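Local atomic coordinates of coenzyme A transferase (Yersinia pestis, PDB entry 3QLI), a protein that probably transfers coenzyme A from an acyl-CoA to a carboxylate acceptor such as acetate. Residues F144-S149 with F157-G162. Numbering follows the deposited sequence.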
loop_
_atom_site.group_PDB
_atom_site.type_symbol
_atom_site.label_atom_id
_atom_site.label_comp_id
_atom_site.label_asym_id
_atom_site.label_seq_id
_atom_site.Cartn_x
_atom_site.Cartn_y
_atom_site.Cartn_z
ATOM N N PHE A 144 17.753 -11.676 -21.163
ATOM C CA PHE A 144 16.379 -12.080 -20.909
ATOM C C PHE A 144 15.990 -13.218 -21.861
ATOM O O PHE A 144 16.301 -13.156 -23.054
ATOM C CB PHE A 144 15.425 -10.890 -21.080
ATOM C CG PHE A 144 14.035 -11.170 -20.589
ATOM C CD1 PHE A 144 13.795 -11.361 -19.233
ATOM C CD2 PHE A 144 12.968 -11.257 -21.477
ATOM C CE1 PHE A 144 12.523 -11.630 -18.766
ATOM C CE2 PHE A 144 11.677 -11.543 -21.011
ATOM C CZ PHE A 144 11.455 -11.725 -19.665
ATOM N N MET A 145 15.345 -14.259 -21.325
ATOM C CA MET A 145 14.919 -15.412 -22.126
ATOM C C MET A 145 13.427 -15.665 -21.907
ATOM O O MET A 145 12.950 -15.639 -20.771
ATOM C CB MET A 145 15.746 -16.666 -21.753
ATOM C CG MET A 145 17.252 -16.363 -21.630
ATOM S SD MET A 145 18.339 -17.810 -21.800
ATOM C CE MET A 145 17.794 -18.739 -20.374
ATOM N N HIS A 146 12.693 -15.921 -22.988
ATOM C CA HIS A 146 11.231 -16.062 -22.917
ATOM C C HIS A 146 10.785 -16.948 -24.094
ATOM O O HIS A 146 11.306 -16.811 -25.211
ATOM C CB HIS A 146 10.600 -14.660 -23.017
ATOM C CG HIS A 146 9.185 -14.550 -22.512
ATOM N ND1 HIS A 146 8.094 -15.052 -23.198
ATOM C CD2 HIS A 146 8.679 -13.904 -21.434
ATOM C CE1 HIS A 146 6.984 -14.756 -22.537
ATOM N NE2 HIS A 146 7.310 -14.062 -21.461
ATOM N N THR A 147 9.850 -17.859 -23.842
ATOM C CA THR A 147 9.199 -18.638 -24.913
ATOM C C THR A 147 8.219 -17.743 -25.686
ATOM O O THR A 147 7.493 -16.941 -25.083
ATOM C CB THR A 147 8.439 -19.837 -24.305
ATOM O OG1 THR A 147 9.362 -20.657 -23.565
ATOM C CG2 THR A 147 7.710 -20.674 -25.379
ATOM N N VAL A 148 8.218 -17.855 -27.012
ATOM C CA VAL A 148 7.372 -16.994 -27.843
ATOM C C VAL A 148 6.650 -17.828 -28.876
ATOM O O VAL A 148 7.038 -18.954 -29.150
ATOM C CB VAL A 148 8.180 -15.912 -28.575
ATOM C CG1 VAL A 148 8.896 -14.997 -27.562
ATOM C CG2 VAL A 148 9.163 -16.541 -29.560
ATOM N N SER A 149 5.584 -17.272 -29.439
ATOM C CA SER A 149 4.893 -17.929 -30.531
ATOM C C SER A 149 5.759 -17.790 -31.774
ATOM O O SER A 149 6.707 -16.999 -31.791
ATOM C CB SER A 149 3.527 -17.272 -30.759
ATOM O OG SER A 149 3.705 -15.905 -31.093
ATOM N N PHE A 157 7.166 -11.890 -33.145
ATOM C CA PHE A 157 6.865 -12.992 -32.237
ATOM C C PHE A 157 5.931 -12.461 -31.162
ATOM O O PHE A 157 5.959 -11.273 -30.850
ATOM C CB PHE A 157 8.140 -13.453 -31.523
ATOM C CG PHE A 157 9.250 -13.855 -32.437
ATOM C CD1 PHE A 157 9.405 -15.179 -32.814
ATOM C CD2 PHE A 157 10.174 -12.917 -32.884
ATOM C CE1 PHE A 157 10.451 -15.567 -33.638
ATOM C CE2 PHE A 157 11.216 -13.297 -33.715
ATOM C CZ PHE A 157 11.354 -14.634 -34.091
ATOM N N SER A 158 5.132 -13.328 -30.558
ATOM C CA SER A 158 4.322 -12.900 -29.427
ATOM C C SER A 158 4.829 -13.498 -28.119
ATOM O O SER A 158 5.194 -14.674 -28.068
ATOM C CB SER A 158 2.861 -13.334 -29.641
ATOM O OG SER A 158 2.086 -13.106 -28.484
ATOM N N LEU A 159 4.809 -12.696 -27.051
ATOM C CA LEU A 159 5.046 -13.201 -25.696
ATOM C C LEU A 159 3.926 -14.132 -25.179
ATOM O O LEU A 159 4.062 -14.766 -24.122
ATOM C CB LEU A 159 5.219 -12.028 -24.725
ATOM C CG LEU A 159 6.439 -11.140 -24.991
ATOM C CD1 LEU A 159 6.441 -9.991 -23.999
ATOM C CD2 LEU A 159 7.726 -11.951 -24.888
ATOM N N GLY A 160 2.813 -14.203 -25.898
ATOM C CA GLY A 160 1.800 -15.198 -25.585
ATOM C C GLY A 160 1.201 -15.085 -24.193
ATOM O O GLY A 160 0.517 -14.107 -23.886
ATOM N N VAL A 161 1.433 -16.101 -23.370
ATOM C CA VAL A 161 0.902 -16.165 -22.010
ATOM C C VAL A 161 1.448 -15.081 -21.088
ATOM O O VAL A 161 0.832 -14.744 -20.081
ATOM C CB VAL A 161 1.130 -17.545 -21.362
ATOM C CG1 VAL A 161 0.231 -18.584 -22.004
ATOM C CG2 VAL A 161 2.587 -17.948 -21.466
ATOM N N GLY A 162 2.623 -14.564 -21.414
ATOM C CA GLY A 162 3.233 -13.557 -20.573
ATOM C C GLY A 162 3.417 -12.152 -21.108
ATOM O O GLY A 162 3.848 -11.943 -22.237
#
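Ser158 O is gripped from Ser149 and Val148 together: Ser149 N donates to it over 3.0 Å, in the carbonyl plane and nearly straight at 160°, while Val148 CA adds a weaker C-H...O contact at 3.2 Å. The same two serines are joined a second time, because Ser158 N donates a hydrogen bond to Ser149 OG (3.0 Å), a more bent one. With chi1 at 61°, Ser149 OG is tucked in beside both its backbone N and its carbonyl carbon, turned toward the Ser158 amide. Ser158 OG in turn accepts from Gly160 N, forming an ST turn that leads into the type II' turn from Leu159 to Gly162, where Gly160 takes a positive phi.

Leu159 lays its CD2 methyl over one face of the His146 imidazole, 3.7 Å from the centroid, a CH-pi contact in which the two side chains meet at about a right angle. The ring's rotation is fixed by His146 ND1, which donates to Thr147 O (2.7 Å); the acceptor lies close to the ring plane, although the donor stands above the carbonyl plane. Farther along, Val148 CG2 packs against Phe157 CD1 at 3.5 Å. Ser149 O lies at the edge of that phenyl ring and, though buried, has no hydrogen-bond partner in the model.

This packing ties the end of strand 143-148, an inner strand of the six-stranded parallel sheet in the Rossmann-like N-terminal domain, to the chain leaving strand 156-158. Gly162 lies about 10 Å from the side chain of Glu76, a CoA-binding residue, though no CoA is bound to this chain. Strand 175-180 borders the contact through Val178 and Val180, helix 166-172 meets His146 and Leu159, and helix 52-63 touches Thr147.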